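Local atomic coordinates of hydroxylase, putative (PDB entry 3AFF), a protein that probably hydroxylates a phenolic secosteroid intermediate of cholesterol breakdown at the ortho position, using reduced flavin and molecular oxygen as the oxygenase half of a two-component monooxygenase. Residues Leu67-Thr72 with Val85-Gly90; Tyr133-Ser138 with Val200-His205; Val164-Phe169 with Phe385-Gly390; Ser174-Lys179 with Asn193-Lys198. All coordinates share one frame; numbering follows the deposited sequence.

Interaction 1. Residues Leu67-Thr72 with Val85-Gly90; sequences LFFEAT and VSSIVG
Two neighbouring helices of the N-terminal helical domain of the acyl-CoA dehydrogenase fold meet where F68 and T72, one turn apart on helix 65-76, face S87 and G90 of helix 80-96. The segments run nearly antiparallel, at 149°, with their axes 9.5 Å apart, and the backbones come closest at T72 and S87. No hydrogen bond crosses between them; the fit is one of small groups against a ring. F68 has CG anti to its backbone N (chi1 177°), which sends the ring straight across to the second helix. There CZ lies 3.5 Å from S87 O, with the oxygen at the ring edge and near its plane, so the polarised C-H edge rather than the pi cloud meets the carbonyl. The same CZ reaches G90 C at 3.8 Å, and the lack of a side chain at G90 makes room for the ring; F49 meets the F68 ring from outside the pair. One turn on, the methyl of T72 packs against S87. Its hydroxyl is turned back to its own helix, OG1 donating to F69 O at 2.7 Å, and this bond fixes the rotation that presents CG2 to the partner. S87 OG is bonded to T240 O on helix 233-259, which ties this buried pair to a third helix. W84, just ahead of 85-90 on the same helix, belongs to the FMN site as inferred from relatives. The tightest touch of T72 is from CG2 to S87 CA, 3.5 Å.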
loop_
_atom_site.group_PDB
_atom_site.type_symbol
_atom_site.label_atom_id
_atom_site.label_comp_id
_atom_site.label_asym_id
_atom_site.label_seq_id
_atom_site.Cartn_x
_atom_site.Cartn_y
_atom_site.Cartn_z
ATOM N N LEU A 67 29.893 -27.749 10.816
ATOM C CA LEU A 67 31.312 -27.514 10.961
ATOM C C LEU A 67 32.080 -27.725 9.693
ATOM O O LEU A 67 33.080 -27.025 9.441
ATOM C CB LEU A 67 31.910 -28.434 12.030
ATOM C CG LEU A 67 31.370 -28.117 13.424
ATOM C CD1 LEU A 67 31.986 -29.099 14.389
ATOM C CD2 LEU A 67 31.671 -26.630 13.853
ATOM N N PHE A 68 31.717 -28.749 8.930
ATOM C CA PHE A 68 32.327 -28.925 7.622
ATOM C C PHE A 68 32.116 -27.698 6.730
ATOM O O PHE A 68 33.060 -27.235 6.117
ATOM C CB PHE A 68 31.770 -30.176 6.897
ATOM C CG PHE A 68 32.341 -30.335 5.507
ATOM C CD1 PHE A 68 33.585 -30.954 5.318
ATOM C CD2 PHE A 68 31.645 -29.843 4.391
ATOM C CE1 PHE A 68 34.109 -31.094 4.056
ATOM C CE2 PHE A 68 32.192 -29.961 3.118
ATOM C CZ PHE A 68 33.400 -30.595 2.961
ATOM N N PHE A 69 30.892 -27.175 6.638
ATOM C CA PHE A 69 30.668 -25.959 5.791
ATOM C C PHE A 69 31.391 -24.683 6.255
ATOM O O PHE A 69 31.919 -23.922 5.428
ATOM C CB PHE A 69 29.171 -25.743 5.475
ATOM C CG PHE A 69 28.574 -26.876 4.695
ATOM C CD1 PHE A 69 29.110 -27.239 3.456
ATOM C CD2 PHE A 69 27.499 -27.625 5.205
ATOM C CE1 PHE A 69 28.558 -28.332 2.721
ATOM C CE2 PHE A 69 26.936 -28.693 4.493
ATOM C CZ PHE A 69 27.455 -29.071 3.249
ATOM N N GLU A 70 31.512 -24.512 7.584
ATOM C CA GLU A 70 32.309 -23.435 8.178
ATOM C C GLU A 70 33.775 -23.466 7.770
ATOM O O GLU A 70 34.357 -22.454 7.402
ATOM C CB GLU A 70 32.180 -23.477 9.742
ATOM C CG GLU A 70 33.189 -22.617 10.478
ATOM C CD GLU A 70 32.973 -21.112 10.219
ATOM O OE1 GLU A 70 33.975 -20.322 10.397
ATOM O OE2 GLU A 70 31.818 -20.753 9.788
ATOM N N ALA A 71 34.378 -24.654 7.866
ATOM C CA ALA A 71 35.672 -24.925 7.272
ATOM C C ALA A 71 35.845 -24.467 5.827
ATOM O O ALA A 71 36.876 -23.833 5.479
ATOM C CB ALA A 71 35.969 -26.479 7.409
ATOM N N THR A 72 34.886 -24.790 4.955
ATOM C CA THR A 72 34.974 -24.330 3.564
ATOM C C THR A 72 34.812 -22.814 3.407
ATOM O O THR A 72 35.373 -22.207 2.484
ATOM C CB THR A 72 33.926 -25.054 2.648
ATOM O OG1 THR A 72 32.605 -24.581 2.933
ATOM C CG2 THR A 72 33.983 -26.599 2.902
ATOM N N VAL A 85 37.120 -26.240 -4.249
ATOM C CA VAL A 85 37.588 -27.631 -4.394
ATOM C C VAL A 85 37.511 -28.379 -3.087
ATOM O O VAL A 85 37.080 -29.564 -3.052
ATOM C CB VAL A 85 39.058 -27.716 -4.938
ATOM C CG1 VAL A 85 39.492 -29.183 -5.016
ATOM C CG2 VAL A 85 39.131 -27.152 -6.352
ATOM N N SER A 86 37.875 -27.715 -1.993
ATOM C CA SER A 86 37.817 -28.381 -0.675
ATOM C C SER A 86 36.414 -28.827 -0.315
ATOM O O SER A 86 36.190 -29.946 0.145
ATOM C CB SER A 86 38.433 -27.515 0.464
ATOM O OG SER A 86 39.776 -27.176 0.159
ATOM N N SER A 87 35.458 -27.921 -0.466
ATOM C CA SER A 87 34.096 -28.275 -0.201
ATOM C C SER A 87 33.639 -29.515 -1.028
ATOM O O SER A 87 33.058 -30.424 -0.480
ATOM C CB SER A 87 33.202 -27.092 -0.548
ATOM O OG SER A 87 31.891 -27.262 -0.029
ATOM N N ILE A 88 33.843 -29.455 -2.343
ATOM C CA ILE A 88 33.326 -30.432 -3.291
ATOM C C ILE A 88 34.040 -31.795 -3.080
ATOM O O ILE A 88 33.398 -32.802 -2.891
ATOM C CB ILE A 88 33.579 -29.905 -4.720
ATOM C CG1 ILE A 88 32.578 -28.806 -5.002
ATOM C CG2 ILE A 88 33.408 -31.055 -5.724
ATOM C CD1 ILE A 88 32.780 -28.079 -6.354
ATOM N N VAL A 89 35.361 -31.800 -3.086
ATOM C CA VAL A 89 36.121 -33.028 -2.812
ATOM C C VAL A 89 35.827 -33.572 -1.390
ATOM O O VAL A 89 35.622 -34.767 -1.250
ATOM C CB VAL A 89 37.629 -32.882 -3.226
ATOM C CG1 VAL A 89 38.464 -34.250 -3.055
ATOM C CG2 VAL A 89 37.680 -32.428 -4.674
ATOM N N GLY A 90 35.753 -32.729 -0.331
ATOM C CA GLY A 90 35.380 -33.278 0.992
ATOM C C GLY A 90 34.002 -33.877 1.182
ATOM O O GLY A 90 33.846 -34.857 1.899
#

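Interaction 2. Residues Tyr133-Ser138 with Val200-His205; sequences YLVNGS and VFVPRH
Strand 200-203 runs antiparallel to residues 133-138, and four backbone hydrogen bonds join them: Y133 and V202 form one hydrogen-bonded pair, V135 and V200 the next, with L134 and F201 as the non-hydrogen-bonded pair between. The bond from V202 N to Y133 O is short and nearly straight, 2.8 Å with 171° at the hydrogen, whereas its return partner from Y133 N to V202 O is bent to 136°. F201 CA adds a C-H contact to Y133 O at 3.4 Å. Y133, V135, V200 and V202 point to one face of the sheet. On it V135 CG2 meets V202 CG2 at 3.8 Å, a diagonal contact between methyls that each lie beside their own backbone N. The Y133 ring extends past the end of the ladder: CD2 sits 3.4 Å from V202 O, and the phenol end comes against the aliphatic part of R204, OH to CG 3.8 Å. Ring and guanidinium planes stand almost perpendicular, and it is methylenes that meet the tyrosine here. A water in the plane of the ring lies 2.8 Å from Y133 OH and donates a longer bond to R204 O. Around the buried ring stand F169, edge-to-face, and F207. The chemistry implies an apolar tyrosine ring packed into the beta domain, while its hydroxyl is linked through water to the backbone where the strand gives way to a 3-10 turn.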
loop_
_atom_site.group_PDB
_atom_site.type_symbol
_atom_site.label_atom_id
_atom_site.label_comp_id
_atom_site.label_asym_id
_atom_site.label_seq_id
_atom_site.Cartn_x
_atom_site.Cartn_y
_atom_site.Cartn_z
ATOM N N TYR A 133 26.879 -52.397 -15.604
ATOM C CA TYR A 133 26.524 -51.337 -16.568
ATOM C C TYR A 133 27.721 -51.111 -17.423
ATOM O O TYR A 133 28.834 -51.250 -16.953
ATOM C CB TYR A 133 26.247 -49.999 -15.856
ATOM C CG TYR A 133 25.278 -50.189 -14.732
ATOM C CD1 TYR A 133 23.903 -50.278 -14.993
ATOM C CD2 TYR A 133 25.725 -50.287 -13.407
ATOM C CE1 TYR A 133 22.982 -50.479 -13.970
ATOM C CE2 TYR A 133 24.781 -50.481 -12.328
ATOM C CZ TYR A 133 23.448 -50.584 -12.625
ATOM O OH TYR A 133 22.535 -50.798 -11.623
ATOM N N LEU A 134 27.465 -50.800 -18.686
ATOM C CA LEU A 134 28.482 -50.308 -19.564
ATOM C C LEU A 134 28.241 -48.778 -19.623
ATOM O O LEU A 134 27.166 -48.319 -20.046
ATOM C CB LEU A 134 28.358 -51.003 -20.950
ATOM C CG LEU A 134 29.562 -50.792 -21.898
ATOM C CD1 LEU A 134 30.857 -51.511 -21.377
ATOM C CD2 LEU A 134 29.177 -51.350 -23.242
ATOM N N VAL A 135 29.262 -48.014 -19.221
ATOM C CA VAL A 135 29.145 -46.566 -19.074
ATOM C C VAL A 135 29.942 -45.828 -20.156
ATOM O O VAL A 135 31.062 -46.234 -20.512
ATOM C CB VAL A 135 29.537 -46.068 -17.651
ATOM C CG1 VAL A 135 29.494 -44.484 -17.577
ATOM C CG2 VAL A 135 28.558 -46.687 -16.560
ATOM N N ASN A 136 29.315 -44.781 -20.684
ATOM C CA ASN A 136 29.886 -43.977 -21.755
ATOM C C ASN A 136 29.491 -42.560 -21.525
ATOM O O ASN A 136 28.345 -42.294 -21.190
ATOM C CB ASN A 136 29.392 -44.428 -23.143
ATOM C CG ASN A 136 30.186 -45.607 -23.675
ATOM O OD1 ASN A 136 31.365 -45.471 -24.032
ATOM N ND2 ASN A 136 29.581 -46.779 -23.667
ATOM N N GLY A 137 30.425 -41.636 -21.729
ATOM C CA GLY A 137 30.056 -40.241 -21.659
ATOM C C GLY A 137 31.231 -39.339 -21.562
ATOM O O GLY A 137 32.355 -39.812 -21.563
ATOM N N SER A 138 30.973 -38.037 -21.446
ATOM C CA SER A 138 32.040 -37.049 -21.392
ATOM C C SER A 138 31.553 -35.929 -20.467
ATOM O O SER A 138 30.675 -35.145 -20.852
ATOM C CB SER A 138 32.376 -36.502 -22.801
ATOM O OG SER A 138 33.447 -35.559 -22.655
ATOM N N VAL A 200 33.111 -48.508 -20.266
ATOM C CA VAL A 200 33.605 -48.953 -18.962
ATOM C C VAL A 200 32.570 -49.788 -18.218
ATOM O O VAL A 200 31.417 -49.311 -17.960
ATOM C CB VAL A 200 34.077 -47.729 -18.088
ATOM C CG1 VAL A 200 34.444 -48.179 -16.718
ATOM C CG2 VAL A 200 35.276 -47.019 -18.762
ATOM N N PHE A 201 32.965 -51.024 -17.860
ATOM C CA PHE A 201 32.139 -51.885 -17.034
ATOM C C PHE A 201 32.138 -51.404 -15.566
ATOM O O PHE A 201 33.204 -51.243 -14.953
ATOM C CB PHE A 201 32.572 -53.379 -17.123
ATOM C CG PHE A 201 31.767 -54.244 -16.236
ATOM C CD1 PHE A 201 30.457 -54.485 -16.535
ATOM C CD2 PHE A 201 32.293 -54.717 -15.043
ATOM C CE1 PHE A 201 29.657 -55.222 -15.697
ATOM C CE2 PHE A 201 31.511 -55.430 -14.199
ATOM C CZ PHE A 201 30.168 -55.728 -14.543
ATOM N N VAL A 202 30.940 -51.105 -15.040
ATOM C CA VAL A 202 30.752 -50.697 -13.628
ATOM C C VAL A 202 29.874 -51.719 -12.989
ATOM O O VAL A 202 28.747 -51.932 -13.410
ATOM C CB VAL A 202 30.183 -49.221 -13.484
ATOM C CG1 VAL A 202 30.112 -48.825 -12.031
ATOM C CG2 VAL A 202 31.127 -48.228 -14.210
ATOM N N PRO A 203 30.364 -52.378 -11.940
ATOM C CA PRO A 203 29.487 -53.353 -11.291
ATOM C C PRO A 203 28.318 -52.705 -10.482
ATOM O O PRO A 203 28.391 -51.531 -10.116
ATOM C CB PRO A 203 30.466 -54.152 -10.409
ATOM C CG PRO A 203 31.588 -53.131 -10.046
ATOM C CD PRO A 203 31.703 -52.293 -11.335
ATOM N N ARG A 204 27.256 -53.462 -10.207
ATOM C CA ARG A 204 26.101 -52.910 -9.480
ATOM C C ARG A 204 26.367 -52.213 -8.136
ATOM O O ARG A 204 25.661 -51.247 -7.776
ATOM C CB ARG A 204 24.956 -53.938 -9.374
ATOM C CG ARG A 204 24.225 -54.099 -10.757
ATOM C CD ARG A 204 22.917 -54.762 -10.649
ATOM N NE ARG A 204 23.035 -56.148 -10.144
ATOM C CZ ARG A 204 23.104 -57.200 -10.958
ATOM N NH1 ARG A 204 23.094 -57.018 -12.277
ATOM N NH2 ARG A 204 23.167 -58.412 -10.467
ATOM N N HIS A 205 27.370 -52.669 -7.403
ATOM C CA HIS A 205 27.657 -52.108 -6.119
ATOM C C HIS A 205 28.346 -50.756 -6.289
ATOM O O HIS A 205 28.516 -50.030 -5.297
ATOM C CB HIS A 205 28.484 -53.055 -5.191
ATOM C CG HIS A 205 29.832 -53.408 -5.742
ATOM N ND1 HIS A 205 30.010 -54.387 -6.699
ATOM C CD2 HIS A 205 31.049 -52.870 -5.525
ATOM C CE1 HIS A 205 31.281 -54.451 -7.033
ATOM N NE2 HIS A 205 31.932 -53.534 -6.345
HETATM O O HOH W 1 22.575 -51.004 -8.783
#

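Interaction 3. Residues Val164-Phe169 with Phe385-Gly390; sequences VDFGSF and FGLPPG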
loop_
_atom_site.group_PDB
_atom_site.type_symbol
_atom_site.label_atom_id
_atom_site.label_comp_id
_atom_site.label_asym_id
_atom_site.label_seq_id
_atom_site.Cartn_x
_atom_site.Cartn_y
_atom_site.Cartn_z
ATOM N N VAL A 164 15.520 -46.291 -16.841
ATOM C CA VAL A 164 14.735 -46.916 -15.767
ATOM C C VAL A 164 15.234 -46.450 -14.378
ATOM O O VAL A 164 14.638 -46.808 -13.341
ATOM C CB VAL A 164 14.868 -48.499 -15.828
ATOM C CG1 VAL A 164 14.327 -49.052 -17.146
ATOM C CG2 VAL A 164 16.298 -48.872 -15.582
ATOM N N ASP A 165 16.348 -45.702 -14.331
ATOM C CA ASP A 165 16.888 -45.221 -13.019
ATOM C C ASP A 165 17.879 -44.092 -13.307
ATOM O O ASP A 165 18.214 -43.844 -14.467
ATOM C CB ASP A 165 17.622 -46.384 -12.330
ATOM C CG ASP A 165 17.711 -46.222 -10.789
ATOM O OD1 ASP A 165 17.477 -45.139 -10.211
ATOM O OD2 ASP A 165 18.023 -47.221 -10.158
ATOM N N PHE A 166 18.370 -43.428 -12.262
ATOM C CA PHE A 166 19.249 -42.250 -12.386
ATOM C C PHE A 166 20.085 -42.169 -11.085
ATOM O O PHE A 166 19.533 -42.305 -9.967
ATOM C CB PHE A 166 18.453 -40.946 -12.566
ATOM C CG PHE A 166 19.311 -39.787 -12.945
ATOM C CD1 PHE A 166 19.371 -39.370 -14.289
ATOM C CD2 PHE A 166 20.104 -39.141 -12.003
ATOM C CE1 PHE A 166 20.215 -38.315 -14.644
ATOM C CE2 PHE A 166 20.970 -38.096 -12.336
ATOM C CZ PHE A 166 21.014 -37.698 -13.707
ATOM N N GLY A 167 21.386 -41.956 -11.227
ATOM C CA GLY A 167 22.231 -41.917 -10.046
ATOM C C GLY A 167 23.645 -41.629 -10.383
ATOM O O GLY A 167 23.896 -40.956 -11.344
ATOM N N SER A 168 24.568 -42.102 -9.547
ATOM C CA SER A 168 26.003 -41.875 -9.729
ATOM C C SER A 168 26.717 -43.232 -9.844
ATOM O O SER A 168 26.466 -44.164 -9.046
ATOM C CB SER A 168 26.632 -41.081 -8.557
ATOM O OG SER A 168 25.728 -40.115 -8.002
ATOM N N PHE A 169 27.627 -43.287 -10.819
ATOM C CA PHE A 169 28.497 -44.395 -11.094
ATOM C C PHE A 169 29.830 -44.001 -10.542
ATOM O O PHE A 169 30.331 -42.902 -10.827
ATOM C CB PHE A 169 28.608 -44.638 -12.647
ATOM C CG PHE A 169 27.301 -44.937 -13.290
ATOM C CD1 PHE A 169 26.834 -46.231 -13.390
ATOM C CD2 PHE A 169 26.506 -43.883 -13.790
ATOM C CE1 PHE A 169 25.597 -46.532 -14.003
ATOM C CE2 PHE A 169 25.247 -44.142 -14.377
ATOM C CZ PHE A 169 24.795 -45.493 -14.525
ATOM N N PHE A 385 13.098 -39.683 -17.046
ATOM C CA PHE A 385 14.508 -40.107 -17.142
ATOM C C PHE A 385 15.092 -41.006 -16.044
ATOM O O PHE A 385 16.316 -41.029 -15.858
ATOM C CB PHE A 385 15.405 -38.889 -17.389
ATOM C CG PHE A 385 14.865 -37.960 -18.423
ATOM C CD1 PHE A 385 14.925 -38.291 -19.791
ATOM C CD2 PHE A 385 14.350 -36.704 -18.041
ATOM C CE1 PHE A 385 14.407 -37.391 -20.750
ATOM C CE2 PHE A 385 13.863 -35.833 -18.934
ATOM C CZ PHE A 385 13.876 -36.141 -20.316
ATOM N N GLY A 386 14.237 -41.748 -15.330
ATOM C CA GLY A 386 14.658 -42.560 -14.244
ATOM C C GLY A 386 14.765 -41.862 -12.922
ATOM O O GLY A 386 15.077 -42.503 -11.914
ATOM N N LEU A 387 14.483 -40.558 -12.902
ATOM C CA LEU A 387 14.632 -39.727 -11.713
ATOM C C LEU A 387 13.570 -40.078 -10.644
ATOM O O LEU A 387 12.480 -40.598 -10.986
ATOM C CB LEU A 387 14.556 -38.242 -12.124
ATOM C CG LEU A 387 15.884 -37.695 -12.662
ATOM C CD1 LEU A 387 15.705 -36.446 -13.576
ATOM C CD2 LEU A 387 16.900 -37.439 -11.543
ATOM N N PRO A 388 13.860 -39.778 -9.353
ATOM C CA PRO A 388 12.856 -39.973 -8.313
ATOM C C PRO A 388 11.861 -38.812 -8.340
ATOM O O PRO A 388 12.110 -37.849 -9.031
ATOM C CB PRO A 388 13.689 -39.913 -7.011
ATOM C CG PRO A 388 14.937 -39.120 -7.376
ATOM C CD PRO A 388 15.098 -39.137 -8.838
ATOM N N PRO A 389 10.733 -38.895 -7.587
ATOM C CA PRO A 389 9.785 -37.793 -7.558
ATOM C C PRO A 389 10.520 -36.550 -7.113
ATOM O O PRO A 389 11.283 -36.594 -6.136
ATOM C CB PRO A 389 8.763 -38.185 -6.468
ATOM C CG PRO A 389 8.998 -39.553 -6.157
ATOM C CD PRO A 389 10.332 -40.011 -6.721
ATOM N N GLY A 390 10.256 -35.459 -7.819
ATOM C CA GLY A 390 10.966 -34.204 -7.656
ATOM C C GLY A 390 10.948 -33.623 -6.254
ATOM O O GLY A 390 11.955 -32.967 -5.860
HETATM O O HOH W 2 14.137 -44.233 -9.829
#
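With chi1 at -169°, CG of F166 lies opposite its backbone N, and the ring lies beside L387, whose CG lies beside its own N at chi1 -82°; the two side chains run alongside each other in the same direction. L387 CD2 rests over one face of the F166 ring in a CH-pi contact, 3.9 Å from the centroid and displaced toward the rim above CG, to which it is 3.6 Å away. At the ring edge, F385 O lies near the plane, 3.8 Å from CD1. The backbones are closest where D165 passes G386: D165 CA makes a C-H contact with G386 O at 3.4 Å, and the positive phi of G386, together with the nearness of D165 O, leaves no room for a CB. D165 turns its carboxylate back on the strand, OD1 accepting from F166 N at 2.8 Å, on the anti side and 31° out of the carboxylate plane; S209 OG also bonds to this oxygen. G386 O probably accepts a hydrogen bond from a water at 2.9 Å. Beyond the pair, Y377 meets the F166 ring edge-to-face, and F385 stacks on F385 of the second subunit, which also packs on F166. In the acyl-CoA dehydrogenase fold of this flavin-dependent monooxygenase, the beta domain, through strand 162-172, meets the C-terminal loop here, with aromatic side chains at the subunit interface.

Interaction 4. Residues Ser174-Lys179 with Asn193-Lys198; sequences SEYEIK and NTLVVK
The Y176 ring has L195 CD2 set obliquely to it, 3.9 Å from CE1, the two side chains lying side by side and pointing the same way. The Y176 side chain also packs on T151 and I171 of neighbouring strands. Chi1 of 53° places CG of Y176 between its backbone N and carbonyl carbon; CB, set by the backbone, lies against the partner strand, 3.3 Å from V196 O and 3.9 Å from V197 CG2. I178 comes up on the same side as L195, with CG1 4.1 Å from CD2 of that leucine; its other branch, CG2, touches N193 CB at 3.7 Å. This is an antiparallel ladder at the margin of the beta domain of the acyl-CoA dehydrogenase fold: E177 pairs with V196 and K179 with T194, each through two backbone hydrogen bonds. L195 lies close to S119 and S142, which probably bind FMN as in relatives, and is therefore probably next to the flavin site. On the other side of the sheet the side chains of E177 and K198 cross at a slant, with OE1 3.9 Å from NZ, a long salt bridge. Past the last bonded pair a water spans the two segments, donating to E175 O at 2.7 Å and accepting from K198 N.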
loop_
_atom_site.group_PDB
_atom_site.type_symbol
_atom_site.label_atom_id
_atom_site.label_comp_id
_atom_site.label_asym_id
_atom_site.label_seq_id
_atom_site.Cartn_x
_atom_site.Cartn_y
_atom_site.Cartn_z
ATOM N N SER A 174 42.073 -45.308 -13.438
ATOM C CA SER A 174 42.561 -46.117 -14.556
ATOM C C SER A 174 41.557 -46.282 -15.691
ATOM O O SER A 174 41.952 -46.588 -16.821
ATOM C CB SER A 174 42.974 -47.512 -14.060
ATOM O OG SER A 174 41.872 -48.208 -13.461
ATOM N N GLU A 175 40.268 -46.080 -15.399
ATOM C CA GLU A 175 39.204 -46.241 -16.395
ATOM C C GLU A 175 38.641 -44.995 -17.076
ATOM O O GLU A 175 37.764 -45.138 -17.932
ATOM C CB GLU A 175 38.099 -47.126 -15.830
ATOM C CG GLU A 175 38.659 -48.547 -15.689
ATOM C CD GLU A 175 37.863 -49.438 -14.816
ATOM O OE1 GLU A 175 36.815 -49.037 -14.331
ATOM O OE2 GLU A 175 38.306 -50.583 -14.592
ATOM N N TYR A 176 39.128 -43.798 -16.725
ATOM C CA TYR A 176 38.779 -42.552 -17.508
ATOM C C TYR A 176 40.028 -41.715 -17.792
ATOM O O TYR A 176 41.067 -41.969 -17.208
ATOM C CB TYR A 176 37.736 -41.632 -16.819
ATOM C CG TYR A 176 38.090 -41.269 -15.419
ATOM C CD1 TYR A 176 38.697 -40.024 -15.111
ATOM C CD2 TYR A 176 37.780 -42.142 -14.349
ATOM C CE1 TYR A 176 39.002 -39.683 -13.751
ATOM C CE2 TYR A 176 38.092 -41.820 -13.034
ATOM C CZ TYR A 176 38.710 -40.604 -12.742
ATOM O OH TYR A 176 39.044 -40.300 -11.427
ATOM N N GLU A 177 39.852 -40.691 -18.637
ATOM C CA GLU A 177 40.895 -39.790 -19.100
ATOM C C GLU A 177 40.444 -38.396 -18.611
ATOM O O GLU A 177 39.232 -38.037 -18.699
ATOM C CB GLU A 177 40.954 -39.848 -20.637
ATOM C CG GLU A 177 42.136 -39.037 -21.264
ATOM C CD GLU A 177 41.928 -38.552 -22.753
ATOM O OE1 GLU A 177 41.207 -39.256 -23.543
ATOM O OE2 GLU A 177 42.485 -37.467 -23.112
ATOM N N ILE A 178 41.378 -37.642 -18.049
ATOM C CA ILE A 178 41.115 -36.237 -17.738
ATOM C C ILE A 178 41.580 -35.373 -18.898
ATOM O O ILE A 178 42.774 -35.355 -19.197
ATOM C CB ILE A 178 41.817 -35.818 -16.450
ATOM C CG1 ILE A 178 41.243 -36.681 -15.285
ATOM C CG2 ILE A 178 41.675 -34.270 -16.267
ATOM C CD1 ILE A 178 41.884 -36.364 -13.921
ATOM N N LYS A 179 40.647 -34.727 -19.584
ATOM C CA LYS A 179 41.016 -33.768 -20.625
ATOM C C LYS A 179 41.177 -32.408 -19.968
ATOM O O LYS A 179 40.216 -31.920 -19.359
ATOM C CB LYS A 179 39.929 -33.728 -21.728
ATOM C CG LYS A 179 40.210 -32.781 -22.861
ATOM C CD LYS A 179 39.157 -32.889 -24.027
ATOM C CE LYS A 179 39.413 -31.812 -25.139
ATOM N NZ LYS A 179 40.911 -31.585 -25.484
ATOM N N ASN A 193 38.253 -29.941 -14.726
ATOM C CA ASN A 193 38.481 -30.562 -16.039
ATOM C C ASN A 193 37.439 -31.627 -16.457
ATOM O O ASN A 193 36.473 -31.897 -15.733
ATOM C CB ASN A 193 39.945 -31.039 -16.178
ATOM C CG ASN A 193 40.925 -29.876 -16.295
ATOM O OD1 ASN A 193 41.876 -29.771 -15.529
ATOM N ND2 ASN A 193 40.674 -28.991 -17.231
ATOM N N THR A 194 37.598 -32.184 -17.659
ATOM C CA THR A 194 36.607 -33.071 -18.245
ATOM C C THR A 194 36.947 -34.563 -18.208
ATOM O O THR A 194 38.100 -34.956 -18.437
ATOM C CB THR A 194 36.341 -32.605 -19.655
ATOM O OG1 THR A 194 35.501 -31.447 -19.531
ATOM C CG2 THR A 194 35.611 -33.654 -20.444
ATOM N N LEU A 195 35.947 -35.409 -17.933
ATOM C CA LEU A 195 36.229 -36.848 -17.668
ATOM C C LEU A 195 35.618 -37.625 -18.811
ATOM O O LEU A 195 34.399 -37.582 -19.029
ATOM C CB LEU A 195 35.619 -37.321 -16.333
ATOM C CG LEU A 195 35.730 -36.422 -15.093
ATOM C CD1 LEU A 195 34.756 -36.839 -13.964
ATOM C CD2 LEU A 195 37.189 -36.378 -14.622
ATOM N N VAL A 196 36.475 -38.330 -19.540
ATOM C CA VAL A 196 36.026 -39.073 -20.735
ATOM C C VAL A 196 36.003 -40.559 -20.420
ATOM O O VAL A 196 36.975 -41.093 -19.994
ATOM C CB VAL A 196 36.951 -38.798 -21.976
ATOM C CG1 VAL A 196 36.392 -39.473 -23.247
ATOM C CG2 VAL A 196 37.106 -37.278 -22.200
ATOM N N VAL A 197 34.859 -41.201 -20.623
ATOM C CA VAL A 197 34.632 -42.549 -20.155
ATOM C C VAL A 197 34.145 -43.287 -21.399
ATOM O O VAL A 197 33.186 -42.867 -21.997
ATOM C CB VAL A 197 33.529 -42.568 -18.999
ATOM C CG1 VAL A 197 33.237 -43.946 -18.545
ATOM C CG2 VAL A 197 33.966 -41.666 -17.792
ATOM N N LYS A 198 34.819 -44.376 -21.773
ATOM C CA LYS A 198 34.421 -45.150 -22.975
ATOM C C LYS A 198 34.312 -46.622 -22.657
ATOM O O LYS A 198 35.318 -47.261 -22.298
ATOM C CB LYS A 198 35.421 -44.997 -24.134
ATOM C CG LYS A 198 36.280 -43.776 -24.079
ATOM C CD LYS A 198 36.688 -43.218 -25.505
ATOM C CE LYS A 198 37.747 -42.070 -25.369
ATOM N NZ LYS A 198 38.887 -42.327 -24.331
HETATM O O HOH W 3 37.392 -45.065 -20.559
#

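Interaction 1 stands apart in the N-terminal helical domain, its centre 24 to 28 Å from those of the other three, and it closes along the chain before they open. Those three share the mixed sheet of the beta domain. Interactions 2 and 4 lie about 13 Å apart between centres: strand 200-203 directly follows 193-198, both pair with strand 132-142, and the hairpin-like contact 4 falls within the span of contact 2. Interactions 2 and 3 alternate along the chain and touch where F169 packs against Y133 and V135. Interaction 3 also brings in the C-terminal loop, and both it and interaction 2 touch the second subunit; the sheet probably lies between the flavin site near interaction 4 and this subunit interface.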